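Local coordinates for EGF family domain-containing protein (Toxoplasma gondii, PDB 4Z80), which binds a peptide of the rhoptry neck protein RON2L1 and probably helps the parasite build the moving junction through which it enters its host cell, at residues H38-T43 against P252-I257; H335-P338 against T342-P345; C183-E188 against S246-G251; D27-K32 against E62-S67. One frame throughout, in Å; residues are numbered along the deposited sequence.

From the N terminus, interaction 4 is the first to open and to close: 27-32 meets 62-67 after a loop that carries strands 36-40 and 43-51. Interaction 1 starts inside that loop, at 38-43, and closes far later on helix 252-262, so the two cross. Interaction 3, which joins 183-188 to the turn preceding that helix, is nested within interaction 1. Interaction 2 follows as a short local closure around helix 340-343. Interactions 1 and 4 both reach the three-stranded sheet 27-30, 43-51, 36-40. Interaction 2 touches both, through Pro-338 against Arg-40 and His-335 against Trp-30, whereas interaction 3 touches interaction 1 alone.

Interaction 1: residues H38-T43 against P252-I257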
loop_
_atom_site.group_PDB
_atom_site.type_symbol
_atom_site.label_atom_id
_atom_site.label_comp_id
_atom_site.label_asym_id
_atom_site.label_seq_id
_atom_site.Cartn_x
_atom_site.Cartn_y
_atom_site.Cartn_z
ATOM N N HIS A 38 -13.320 16.366 2.613
ATOM C CA HIS A 38 -14.273 15.395 3.103
ATOM C C HIS A 38 -14.146 15.265 4.599
ATOM O O HIS A 38 -13.040 15.165 5.120
ATOM C CB HIS A 38 -14.048 14.034 2.464
ATOM C CG HIS A 38 -14.988 12.980 2.956
ATOM N ND1 HIS A 38 -16.314 12.939 2.584
ATOM C CD2 HIS A 38 -14.793 11.924 3.778
ATOM C CE1 HIS A 38 -16.896 11.902 3.158
ATOM N NE2 HIS A 38 -15.995 11.270 3.888
ATOM N N THR A 39 -15.280 15.253 5.289
ATOM C CA THR A 39 -15.265 15.051 6.723
ATOM C C THR A 39 -15.601 13.597 7.022
ATOM O O THR A 39 -16.675 13.106 6.678
ATOM C CB THR A 39 -16.234 16.005 7.429
ATOM O OG1 THR A 39 -15.865 17.352 7.108
ATOM C CG2 THR A 39 -16.169 15.815 8.941
ATOM N N ARG A 40 -14.639 12.908 7.628
ATOM C CA ARG A 40 -14.780 11.509 8.001
ATOM C C ARG A 40 -14.662 11.438 9.510
ATOM O O ARG A 40 -13.593 11.689 10.073
ATOM C CB ARG A 40 -13.711 10.651 7.306
ATOM C CG ARG A 40 -13.732 9.168 7.645
ATOM C CD ARG A 40 -12.443 8.492 7.176
ATOM N NE ARG A 40 -12.474 7.041 7.356
ATOM C CZ ARG A 40 -12.892 6.171 6.438
ATOM N NH1 ARG A 40 -13.321 6.592 5.257
ATOM N NH2 ARG A 40 -12.881 4.870 6.703
ATOM N N GLY A 41 -15.772 11.122 10.168
ATOM C CA GLY A 41 -15.837 11.199 11.614
ATOM C C GLY A 41 -15.787 12.647 12.070
ATOM O O GLY A 41 -16.660 13.445 11.727
ATOM N N ASN A 42 -14.744 12.981 12.825
ATOM C CA ASN A 42 -14.582 14.310 13.421
ATOM C C ASN A 42 -13.577 15.174 12.667
ATOM O O ASN A 42 -13.347 16.332 13.022
ATOM C CB ASN A 42 -14.133 14.180 14.880
ATOM C CG ASN A 42 -13.091 13.090 15.073
ATOM O OD1 ASN A 42 -12.675 12.440 14.112
ATOM N ND2 ASN A 42 -12.665 12.885 16.317
ATOM N N THR A 43 -12.988 14.604 11.620
ATOM C CA THR A 43 -11.856 15.216 10.936
ATOM C C THR A 43 -12.204 15.603 9.508
ATOM O O THR A 43 -12.760 14.798 8.766
ATOM C CB THR A 43 -10.659 14.254 10.915
ATOM O OG1 THR A 43 -10.344 13.864 12.258
ATOM C CG2 THR A 43 -9.441 14.899 10.263
ATOM N N PRO A 252 -8.792 0.101 5.519
ATOM C CA PRO A 252 -7.694 0.489 4.626
ATOM C C PRO A 252 -7.342 1.973 4.684
ATOM O O PRO A 252 -6.164 2.292 4.570
ATOM C CB PRO A 252 -8.206 0.096 3.234
ATOM C CG PRO A 252 -9.632 -0.282 3.388
ATOM C CD PRO A 252 -9.852 -0.641 4.820
ATOM N N PHE A 253 -8.302 2.878 4.854
ATOM C CA PHE A 253 -7.936 4.288 4.909
ATOM C C PHE A 253 -7.110 4.602 6.157
ATOM O O PHE A 253 -6.140 5.358 6.095
ATOM C CB PHE A 253 -9.162 5.196 4.866
ATOM C CG PHE A 253 -8.826 6.643 5.088
ATOM C CD1 PHE A 253 -8.076 7.345 4.157
ATOM C CD2 PHE A 253 -9.214 7.288 6.251
ATOM C CE1 PHE A 253 -7.740 8.659 4.369
ATOM C CE2 PHE A 253 -8.885 8.609 6.467
ATOM C CZ PHE A 253 -8.143 9.300 5.528
ATOM N N GLU A 254 -7.484 4.026 7.294
ATOM C CA GLU A 254 -6.710 4.233 8.506
ATOM C C GLU A 254 -5.288 3.691 8.338
ATOM O O GLU A 254 -4.332 4.261 8.852
ATOM C CB GLU A 254 -7.415 3.585 9.693
ATOM C CG GLU A 254 -8.706 4.309 10.102
ATOM C CD GLU A 254 -9.889 4.035 9.178
ATOM O OE1 GLU A 254 -9.845 3.065 8.391
ATOM O OE2 GLU A 254 -10.877 4.801 9.244
ATOM N N CYS A 255 -5.147 2.610 7.579
ATOM C CA CYS A 255 -3.829 2.063 7.288
ATOM C C CYS A 255 -3.000 3.079 6.492
ATOM O O CYS A 255 -1.809 3.259 6.759
ATOM C CB CYS A 255 -3.979 0.742 6.533
ATOM S SG CYS A 255 -2.434 -0.140 6.229
ATOM N N SER A 256 -3.623 3.765 5.532
ATOM C CA SER A 256 -2.912 4.798 4.765
ATOM C C SER A 256 -2.428 5.940 5.673
ATOM O O SER A 256 -1.375 6.528 5.421
ATOM C CB SER A 256 -3.787 5.357 3.629
ATOM O OG SER A 256 -4.772 6.279 4.084
ATOM N N ILE A 257 -3.181 6.240 6.734
ATOM C CA ILE A 257 -2.788 7.302 7.653
ATOM C C ILE A 257 -1.495 6.922 8.367
ATOM O O ILE A 257 -0.636 7.775 8.603
ATOM C CB ILE A 257 -3.902 7.599 8.693
ATOM C CG1 ILE A 257 -5.083 8.305 8.011
ATOM C CG2 ILE A 257 -3.365 8.455 9.861
ATOM C CD1 ILE A 257 -6.300 8.513 8.916
HETATM O O HOH W 1 -11.136 7.188 10.427
#
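Arg-40 ends strand 36-40 and faces Phe-253 in the first turn of helix 252-262 across a CA-CA distance of 10.4 Å, a gap that side chains must bridge. The Arg-40 chain does so extended from CG to NE, its CG anti to the backbone N (chi1 178°), and it runs alongside the Phe-253 ring, the two side chains pointing opposite ways. Arg-40 CD rests 3.6 Å from Phe-253 CD2, and that carbon lies over one face of the guanidinium, near its rim. The two planes are 50° apart, which rules out a parallel stack. Near the guanidinium plane, Glu-254 OE2 forms a salt bridge with Arg-40 NH2 at 3.2 Å, met on the syn side, and accepts a weak bond from NE. Water 1 donates to the same Glu-254 OE2 at 2.7 Å. The strand belongs to a two-residue beta hairpin with a type II' turn from Arg-40 to Thr-43; its end pair is joined by Arg-40 N to Thr-43 O at 2.9 Å and, weakly, by Thr-43 N to Arg-40 O. The helix packs beside the antiparallel sheet, an arrangement consistent with a PAN domain. Further partners fix the guanidinium, with NH1 on Pro-338 O and NH2 also on Glu-341. Ile-257 CG1 covers part of a Phe-253 ring face, and Tyr-45 of the hairpin meets the ring edge-to-face. Phe-253 O accepts from Ile-257 N and Ser-256 OG.

Interaction 2: residues H335-P338 against T342-P345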
loop_
_atom_site.group_PDB
_atom_site.type_symbol
_atom_site.label_atom_id
_atom_site.label_comp_id
_atom_site.label_asym_id
_atom_site.label_seq_id
_atom_site.Cartn_x
_atom_site.Cartn_y
_atom_site.Cartn_z
ATOM N N HIS A 335 -1.796 7.914 -0.214
ATOM C CA HIS A 335 -2.767 8.941 -0.554
ATOM C C HIS A 335 -4.122 8.319 -0.904
ATOM O O HIS A 335 -4.663 8.515 -1.989
ATOM C CB HIS A 335 -2.231 9.793 -1.707
ATOM C CG HIS A 335 -1.004 10.584 -1.358
ATOM N ND1 HIS A 335 0.260 10.231 -1.781
ATOM C CD2 HIS A 335 -0.855 11.719 -0.633
ATOM C CE1 HIS A 335 1.136 11.115 -1.329
ATOM N NE2 HIS A 335 0.483 12.025 -0.625
ATOM N N THR A 336 -4.664 7.562 0.038
ATOM C CA THR A 336 -5.989 6.988 -0.104
ATOM C C THR A 336 -7.037 8.050 0.234
ATOM O O THR A 336 -6.869 8.790 1.206
ATOM C CB THR A 336 -6.135 5.764 0.808
ATOM O OG1 THR A 336 -5.235 4.735 0.365
ATOM C CG2 THR A 336 -7.553 5.217 0.801
ATOM N N ARG A 337 -8.109 8.131 -0.549
ATOM C CA ARG A 337 -9.109 9.176 -0.338
ATOM C C ARG A 337 -10.033 8.768 0.818
ATOM O O ARG A 337 -10.425 7.610 0.938
ATOM C CB ARG A 337 -9.894 9.473 -1.629
ATOM C CG ARG A 337 -10.622 8.299 -2.302
ATOM C CD ARG A 337 -11.193 8.718 -3.660
ATOM N NE ARG A 337 -12.045 9.903 -3.524
ATOM C CZ ARG A 337 -12.296 10.792 -4.478
ATOM N NH1 ARG A 337 -11.783 10.667 -5.698
ATOM N NH2 ARG A 337 -13.079 11.825 -4.207
ATOM N N PRO A 338 -10.341 9.724 1.702
ATOM C CA PRO A 338 -11.077 9.408 2.930
ATOM C C PRO A 338 -12.551 9.116 2.678
ATOM O O PRO A 338 -13.234 8.583 3.560
ATOM C CB PRO A 338 -10.895 10.676 3.776
ATOM C CG PRO A 338 -10.672 11.752 2.803
ATOM C CD PRO A 338 -9.903 11.127 1.668
ATOM N N THR A 342 -17.639 5.730 -0.693
ATOM C CA THR A 342 -18.666 6.240 -1.597
ATOM C C THR A 342 -18.101 6.636 -2.954
ATOM O O THR A 342 -18.858 6.980 -3.853
ATOM C CB THR A 342 -19.406 7.466 -1.001
ATOM O OG1 THR A 342 -18.470 8.507 -0.691
ATOM C CG2 THR A 342 -20.162 7.068 0.254
ATOM N N LYS A 343 -16.780 6.571 -3.102
ATOM C CA LYS A 343 -16.109 6.999 -4.332
ATOM C C LYS A 343 -15.397 5.859 -5.053
ATOM O O LYS A 343 -14.968 6.024 -6.202
ATOM C CB LYS A 343 -15.097 8.111 -4.030
ATOM C CG LYS A 343 -15.727 9.458 -3.718
ATOM C CD LYS A 343 -16.270 10.123 -4.979
ATOM C CE LYS A 343 -16.879 11.471 -4.689
ATOM N NZ LYS A 343 -17.399 12.088 -5.944
ATOM N N CYS A 344 -15.270 4.716 -4.384
ATOM C CA CYS A 344 -14.496 3.583 -4.898
ATOM C C CYS A 344 -15.281 2.286 -4.786
ATOM O O CYS A 344 -16.192 2.186 -3.967
ATOM C CB CYS A 344 -13.181 3.435 -4.136
ATOM S SG CYS A 344 -12.169 4.901 -4.090
ATOM N N PRO A 345 -14.913 1.272 -5.586
ATOM C CA PRO A 345 -15.641 0.008 -5.491
ATOM C C PRO A 345 -15.380 -0.730 -4.181
ATOM O O PRO A 345 -14.310 -0.596 -3.581
ATOM C CB PRO A 345 -15.106 -0.800 -6.686
ATOM C CG PRO A 345 -14.488 0.207 -7.585
ATOM C CD PRO A 345 -13.945 1.261 -6.702
#
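The methylenes of Lys-343 lie over one face of the Arg-337 guanidinium, with Lys-343 CB 3.6 Å from Arg-337 NE and Lys-343 CG 3.6 Å from Arg-337 NH2. The CB atom sits toward the rim of that face, so the lysine chain covers the flat group off-centre. A bend at chi2 (-74°) then carries the lysine alongside NH2 and leads its amine away. Lower on the arginine, CD touches Cys-344 SG at 4.0 Å, a van der Waals contact. Arg-337 precedes the short helix 340-343 and Lys-343 is its last residue; the chain leaves it at Cys-344. Both segments fall in the apical membrane antigen 1 family region, of the PAN clan. Here the disulfide of Cys-344 with Cys-95 ties the helix exit to the region preceding strand 97-98, and Arg-337 also pairs through its backbone with Ala-94. In the next shell, Asp-339 forms a salt bridge with Arg-337 NE, while Asn-24 O accepts from NH1. Lys-343 NZ has its own salt bridge, to Asp-17, although it stands 4.7 Å from Arg-337 NH2; the separate acidic partners probably offset the proximity of these like charges. Asp-17 and Asn-24 bring the N-terminal helical region against this corner.

Interaction 3: residues C183-E188 against S246-G251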
loop_
_atom_site.group_PDB
_atom_site.type_symbol
_atom_site.label_atom_id
_atom_site.label_comp_id
_atom_site.label_asym_id
_atom_site.label_seq_id
_atom_site.Cartn_x
_atom_site.Cartn_y
_atom_site.Cartn_z
ATOM N N CYS A 183 -2.116 12.894 12.729
ATOM C CA CYS A 183 -0.949 12.122 13.137
ATOM C C CYS A 183 -0.679 12.239 14.631
ATOM O O CYS A 183 0.472 12.368 15.043
ATOM C CB CYS A 183 0.283 12.591 12.368
ATOM S SG CYS A 183 0.095 12.557 10.568
ATOM N N ASN A 184 -1.730 12.183 15.440
ATOM C CA ASN A 184 -1.580 12.457 16.865
ATOM C C ASN A 184 -0.921 11.311 17.629
ATOM O O ASN A 184 -0.697 11.415 18.832
ATOM C CB ASN A 184 -2.939 12.797 17.493
ATOM C CG ASN A 184 -3.942 11.664 17.409
ATOM O OD1 ASN A 184 -3.622 10.542 17.019
ATOM N ND2 ASN A 184 -5.179 11.960 17.794
ATOM N N PHE A 185 -0.596 10.236 16.917
ATOM C CA PHE A 185 0.028 9.053 17.502
ATOM C C PHE A 185 1.522 9.035 17.203
ATOM O O PHE A 185 2.212 8.056 17.498
ATOM C CB PHE A 185 -0.623 7.785 16.952
ATOM C CG PHE A 185 -0.587 7.713 15.452
ATOM C CD1 PHE A 185 -1.589 8.303 14.697
ATOM C CD2 PHE A 185 0.472 7.112 14.800
ATOM C CE1 PHE A 185 -1.547 8.270 13.319
ATOM C CE2 PHE A 185 0.520 7.071 13.420
ATOM C CZ PHE A 185 -0.494 7.651 12.676
ATOM N N VAL A 186 2.025 10.108 16.607
ATOM C CA VAL A 186 3.447 10.209 16.319
ATOM C C VAL A 186 3.880 11.677 16.468
ATOM O O VAL A 186 4.307 12.332 15.522
ATOM C CB VAL A 186 3.760 9.606 14.903
ATOM C CG1 VAL A 186 2.960 10.292 13.811
ATOM C CG2 VAL A 186 5.244 9.604 14.612
ATOM N N THR A 187 3.757 12.182 17.696
ATOM C CA THR A 187 4.136 13.553 18.018
ATOM C C THR A 187 5.095 13.586 19.200
ATOM O O THR A 187 5.366 12.557 19.818
ATOM C CB THR A 187 2.914 14.412 18.373
ATOM O OG1 THR A 187 2.362 13.947 19.608
ATOM C CG2 THR A 187 1.856 14.330 17.278
ATOM N N GLU A 188 5.600 14.779 19.502
ATOM C CA GLU A 188 6.426 15.012 20.688
ATOM C C GLU A 188 5.811 14.438 21.951
ATOM O O GLU A 188 6.475 13.756 22.730
ATOM C CB GLU A 188 6.631 16.507 20.906
ATOM C CG GLU A 188 7.887 17.085 20.326
ATOM C CD GLU A 188 8.070 18.532 20.736
ATOM O OE1 GLU A 188 8.064 18.807 21.958
ATOM O OE2 GLU A 188 8.201 19.395 19.846
ATOM N N SER A 246 -2.497 -0.879 17.639
ATOM C CA SER A 246 -3.005 -0.862 16.273
ATOM C C SER A 246 -4.529 -0.722 16.250
ATOM O O SER A 246 -5.142 -0.770 15.189
ATOM C CB SER A 246 -2.581 -2.139 15.543
ATOM O OG SER A 246 -2.978 -2.107 14.181
ATOM N N SER A 247 -5.141 -0.533 17.418
ATOM C CA SER A 247 -6.597 -0.621 17.531
ATOM C C SER A 247 -7.360 0.434 16.727
ATOM O O SER A 247 -8.516 0.209 16.362
ATOM C CB SER A 247 -7.015 -0.535 19.009
ATOM O OG SER A 247 -6.783 0.756 19.536
ATOM N N TRP A 248 -6.727 1.572 16.441
ATOM C CA TRP A 248 -7.382 2.647 15.696
ATOM C C TRP A 248 -7.360 2.384 14.192
ATOM O O TRP A 248 -8.047 3.063 13.425
ATOM C CB TRP A 248 -6.721 3.998 16.000
ATOM C CG TRP A 248 -5.261 4.097 15.619
ATOM C CD1 TRP A 248 -4.184 3.814 16.408
ATOM C CD2 TRP A 248 -4.729 4.519 14.352
ATOM N NE1 TRP A 248 -3.016 4.032 15.713
ATOM C CE2 TRP A 248 -3.324 4.463 14.450
ATOM C CE3 TRP A 248 -5.305 4.941 13.151
ATOM C CZ2 TRP A 248 -2.488 4.808 13.392
ATOM C CZ3 TRP A 248 -4.473 5.282 12.100
ATOM C CH2 TRP A 248 -3.081 5.213 12.225
ATOM N N ILE A 249 -6.588 1.388 13.773
ATOM C CA ILE A 249 -6.473 1.066 12.351
ATOM C C ILE A 249 -7.553 0.056 11.984
ATOM O O ILE A 249 -7.331 -1.151 11.989
ATOM C CB ILE A 249 -5.076 0.524 11.999
ATOM C CG1 ILE A 249 -3.996 1.502 12.469
ATOM C CG2 ILE A 249 -4.970 0.324 10.482
ATOM C CD1 ILE A 249 -2.559 1.050 12.203
ATOM N N THR A 250 -8.726 0.577 11.653
ATOM C CA THR A 250 -9.918 -0.248 11.499
ATOM C C THR A 250 -10.222 -0.617 10.048
ATOM O O THR A 250 -11.066 -1.472 9.790
ATOM C CB THR A 250 -11.153 0.462 12.092
ATOM O OG1 THR A 250 -11.314 1.748 11.483
ATOM C CG2 THR A 250 -10.989 0.647 13.592
ATOM N N GLY A 251 -9.531 0.012 9.104
ATOM C CA GLY A 251 -9.809 -0.212 7.699
ATOM C C GLY A 251 -8.676 0.292 6.839
ATOM O O GLY A 251 -7.710 0.847 7.347
#
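Phe-185 and Trp-248 each project from a type I beta turn, Cys-183 to Val-186 and Ser-246 to Ile-249, and meet beside helix 252-262, whose N-cap position is Gly-251. The tight part is ring against ring. Trp-248 CZ2 sits over the centre of the Phe-185 ring and lies 3.5 Å from Phe-185 CZ, with Trp-248 CH2 only slightly farther off at 3.6 Å. The centroids of the phenyl and the six-membered indole ring are 4.5 Å apart and their planes are inclined by 34°, an oblique aromatic pair. The two side chains cross at about a right angle, their rings meeting in the space between the two turns. Neighbours within each turn back up the pair: Val-186 CG1 lies over the other face of Phe-185, toward the rim, and Ile-249 CG1 over the centre of the opposite face of Trp-248. Helix 252-262 supplies a floor through Ile-257, Leu-258 and Cys-261, which Phe-185 touches, and Cys-261 forms the disulfide with Cys-183. The looser side is toward the surface. No hydrogen bond joins the two segments; glycerol, probably from the crystallisation liquor, lies about 3 Å from the Trp-248 side chain, and a glycerol hydroxyl is hydrogen-bonded to Asn-184 OD1. Farther along, Val-186 and Thr-187 face Asn-190 in a classic beta bulge. On the helix side, Trp-248 CZ3 packs 3.4 Å from Glu-254 O.

Interaction 4: residues D27-K32 against E62-S67; sequences DLIWDK and EMYDSS
A CH-pi contact between Ile-29 and Tyr-64 joins strand 27-30, an outer strand of the three-stranded antiparallel sheet, to the loop that follows strand 60-62. Ile-29 CD1 stands 3.6 Å from the centroid of the Tyr-64 ring and 27° off its normal, hence over the face. It leans toward the phenol end, only 3.2 Å from Tyr-64 CZ, a tight and perhaps slightly strained spot. The other branch reaches the opposite end of the ring, with Ile-29 CG2 3.6 Å from Tyr-64 CD2, so the isoleucine spans the face. Tyr-64 CG is anti to its own backbone N (chi1 177°), which brings the ring against Ile-29, the two side chains crossing at about a right angle. Beyond the apolar part, water 2 lies in the ring plane and accepts from Tyr-64 OH at 2.7 Å; it donates to Trp-30 O at 2.8 Å and to Asp-31 OD2 at 2.9 Å, and is also bonded to Ser-66 OG. This one water therefore links the end of the strand to the loop. Asp-31 has a second hold through OD1 on Asp-33 N, and Ser-66 OG also bonds Asp-175. The loop backbone itself is shaped by Asp-65 OD1, which accepts from Ser-67 OG and, at 2.9 Å, from Ser-67 N, the hydrogen bond that defines an Asx turn.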
loop_
_atom_site.group_PDB
_atom_site.type_symbol
_atom_site.label_atom_id
_atom_site.label_comp_id
_atom_site.label_asym_id
_atom_site.label_seq_id
_atom_site.Cartn_x
_atom_site.Cartn_y
_atom_site.Cartn_z
ATOM N N ASP A 27 -4.770 10.782 -8.316
ATOM C CA ASP A 27 -3.496 11.053 -7.681
ATOM C C ASP A 27 -3.675 12.284 -6.824
ATOM O O ASP A 27 -3.740 13.392 -7.348
ATOM C CB ASP A 27 -2.405 11.286 -8.730
ATOM C CG ASP A 27 -1.041 11.550 -8.114
ATOM O OD1 ASP A 27 -0.648 10.817 -7.183
ATOM O OD2 ASP A 27 -0.352 12.484 -8.576
ATOM N N LEU A 28 -3.807 12.101 -5.518
ATOM C CA LEU A 28 -3.967 13.246 -4.641
ATOM C C LEU A 28 -2.757 13.421 -3.751
ATOM O O LEU A 28 -1.981 12.487 -3.513
ATOM C CB LEU A 28 -5.236 13.121 -3.795
ATOM C CG LEU A 28 -5.331 12.083 -2.673
ATOM C CD1 LEU A 28 -4.657 12.529 -1.376
ATOM C CD2 LEU A 28 -6.797 11.770 -2.392
ATOM N N ILE A 29 -2.585 14.654 -3.295
ATOM C CA ILE A 29 -1.595 14.973 -2.290
ATOM C C ILE A 29 -2.300 15.753 -1.182
ATOM O O ILE A 29 -3.295 16.438 -1.437
ATOM C CB ILE A 29 -0.430 15.785 -2.873
ATOM C CG1 ILE A 29 -0.968 16.984 -3.643
ATOM C CG2 ILE A 29 0.422 14.910 -3.793
ATOM C CD1 ILE A 29 -0.017 18.107 -3.716
ATOM N N TRP A 30 -1.799 15.641 0.042
ATOM C CA TRP A 30 -2.430 16.305 1.184
ATOM C C TRP A 30 -1.981 17.761 1.231
ATOM O O TRP A 30 -0.800 18.059 1.077
ATOM C CB TRP A 30 -2.094 15.584 2.502
ATOM C CG TRP A 30 -2.411 14.122 2.463
ATOM C CD1 TRP A 30 -1.514 13.089 2.454
ATOM C CD2 TRP A 30 -3.707 13.525 2.386
ATOM N NE1 TRP A 30 -2.174 11.890 2.384
ATOM C CE2 TRP A 30 -3.522 12.127 2.350
ATOM C CE3 TRP A 30 -5.011 14.034 2.351
ATOM C CZ2 TRP A 30 -4.585 11.234 2.266
ATOM C CZ3 TRP A 30 -6.069 13.141 2.272
ATOM C CH2 TRP A 30 -5.849 11.757 2.236
ATOM N N ASP A 31 -2.935 18.666 1.417
ATOM C CA ASP A 31 -2.615 20.080 1.587
ATOM C C ASP A 31 -3.799 20.813 2.202
ATOM O O ASP A 31 -4.928 20.654 1.747
ATOM C CB ASP A 31 -2.238 20.716 0.254
ATOM C CG ASP A 31 -1.542 22.052 0.432
ATOM O OD1 ASP A 31 -2.247 23.055 0.658
ATOM O OD2 ASP A 31 -0.291 22.097 0.367
ATOM N N LYS A 32 -3.548 21.622 3.225
ATOM C CA LYS A 32 -4.652 22.282 3.918
ATOM C C LYS A 32 -5.313 23.357 3.047
ATOM O O LYS A 32 -6.405 23.821 3.366
ATOM C CB LYS A 32 -4.179 22.878 5.249
ATOM C CG LYS A 32 -3.119 23.949 5.151
ATOM C CD LYS A 32 -2.696 24.394 6.543
ATOM C CE LYS A 32 -1.470 25.282 6.497
ATOM N NZ LYS A 32 -1.675 26.464 5.619
ATOM N N GLU A 62 4.710 11.143 -9.698
ATOM C CA GLU A 62 5.990 11.684 -9.286
ATOM C C GLU A 62 6.061 11.882 -7.782
ATOM O O GLU A 62 5.144 12.428 -7.171
ATOM C CB GLU A 62 6.256 13.011 -9.989
ATOM C CG GLU A 62 6.630 12.864 -11.465
ATOM C CD GLU A 62 5.461 12.517 -12.372
ATOM O OE1 GLU A 62 4.291 12.632 -11.942
ATOM O OE2 GLU A 62 5.725 12.123 -13.528
ATOM N N MET A 63 7.159 11.426 -7.195
ATOM C CA MET A 63 7.394 11.641 -5.785
ATOM C C MET A 63 7.152 13.108 -5.443
ATOM O O MET A 63 7.680 14.015 -6.092
ATOM C CB MET A 63 8.811 11.220 -5.402
ATOM C CG MET A 63 9.188 11.533 -3.948
ATOM S SD MET A 63 8.121 10.768 -2.708
ATOM C CE MET A 63 8.667 9.058 -2.789
ATOM N N TYR A 64 6.321 13.318 -4.430
ATOM C CA TYR A 64 5.953 14.645 -3.968
ATOM C C TYR A 64 6.450 14.794 -2.544
ATOM O O TYR A 64 6.070 14.012 -1.670
ATOM C CB TYR A 64 4.440 14.830 -4.032
ATOM C CG TYR A 64 3.937 16.146 -3.500
ATOM C CD1 TYR A 64 3.975 17.288 -4.286
ATOM C CD2 TYR A 64 3.391 16.239 -2.231
ATOM C CE1 TYR A 64 3.499 18.496 -3.813
ATOM C CE2 TYR A 64 2.913 17.446 -1.743
ATOM C CZ TYR A 64 2.969 18.566 -2.541
ATOM O OH TYR A 64 2.489 19.762 -2.062
ATOM N N ASP A 65 7.301 15.787 -2.315
ATOM C CA ASP A 65 7.842 16.035 -0.988
ATOM C C ASP A 65 7.688 17.512 -0.638
ATOM O O ASP A 65 8.420 18.363 -1.140
ATOM C CB ASP A 65 9.307 15.606 -0.909
ATOM C CG ASP A 65 9.809 15.515 0.517
ATOM O OD1 ASP A 65 9.310 16.283 1.362
ATOM O OD2 ASP A 65 10.691 14.677 0.797
ATOM N N SER A 66 6.733 17.799 0.238
ATOM C CA SER A 66 6.465 19.164 0.672
ATOM C C SER A 66 6.981 19.403 2.091
ATOM O O SER A 66 6.510 20.301 2.786
ATOM C CB SER A 66 4.969 19.468 0.593
ATOM O OG SER A 66 4.226 18.542 1.360
ATOM N N SER A 67 7.947 18.598 2.525
ATOM C CA SER A 67 8.694 18.939 3.730
ATOM C C SER A 67 9.487 20.201 3.405
ATOM O O SER A 67 9.693 20.530 2.236
ATOM C CB SER A 67 9.611 17.787 4.180
ATOM O OG SER A 67 10.634 17.528 3.231
HETATM O O HOH W 2 1.366 19.692 0.354
#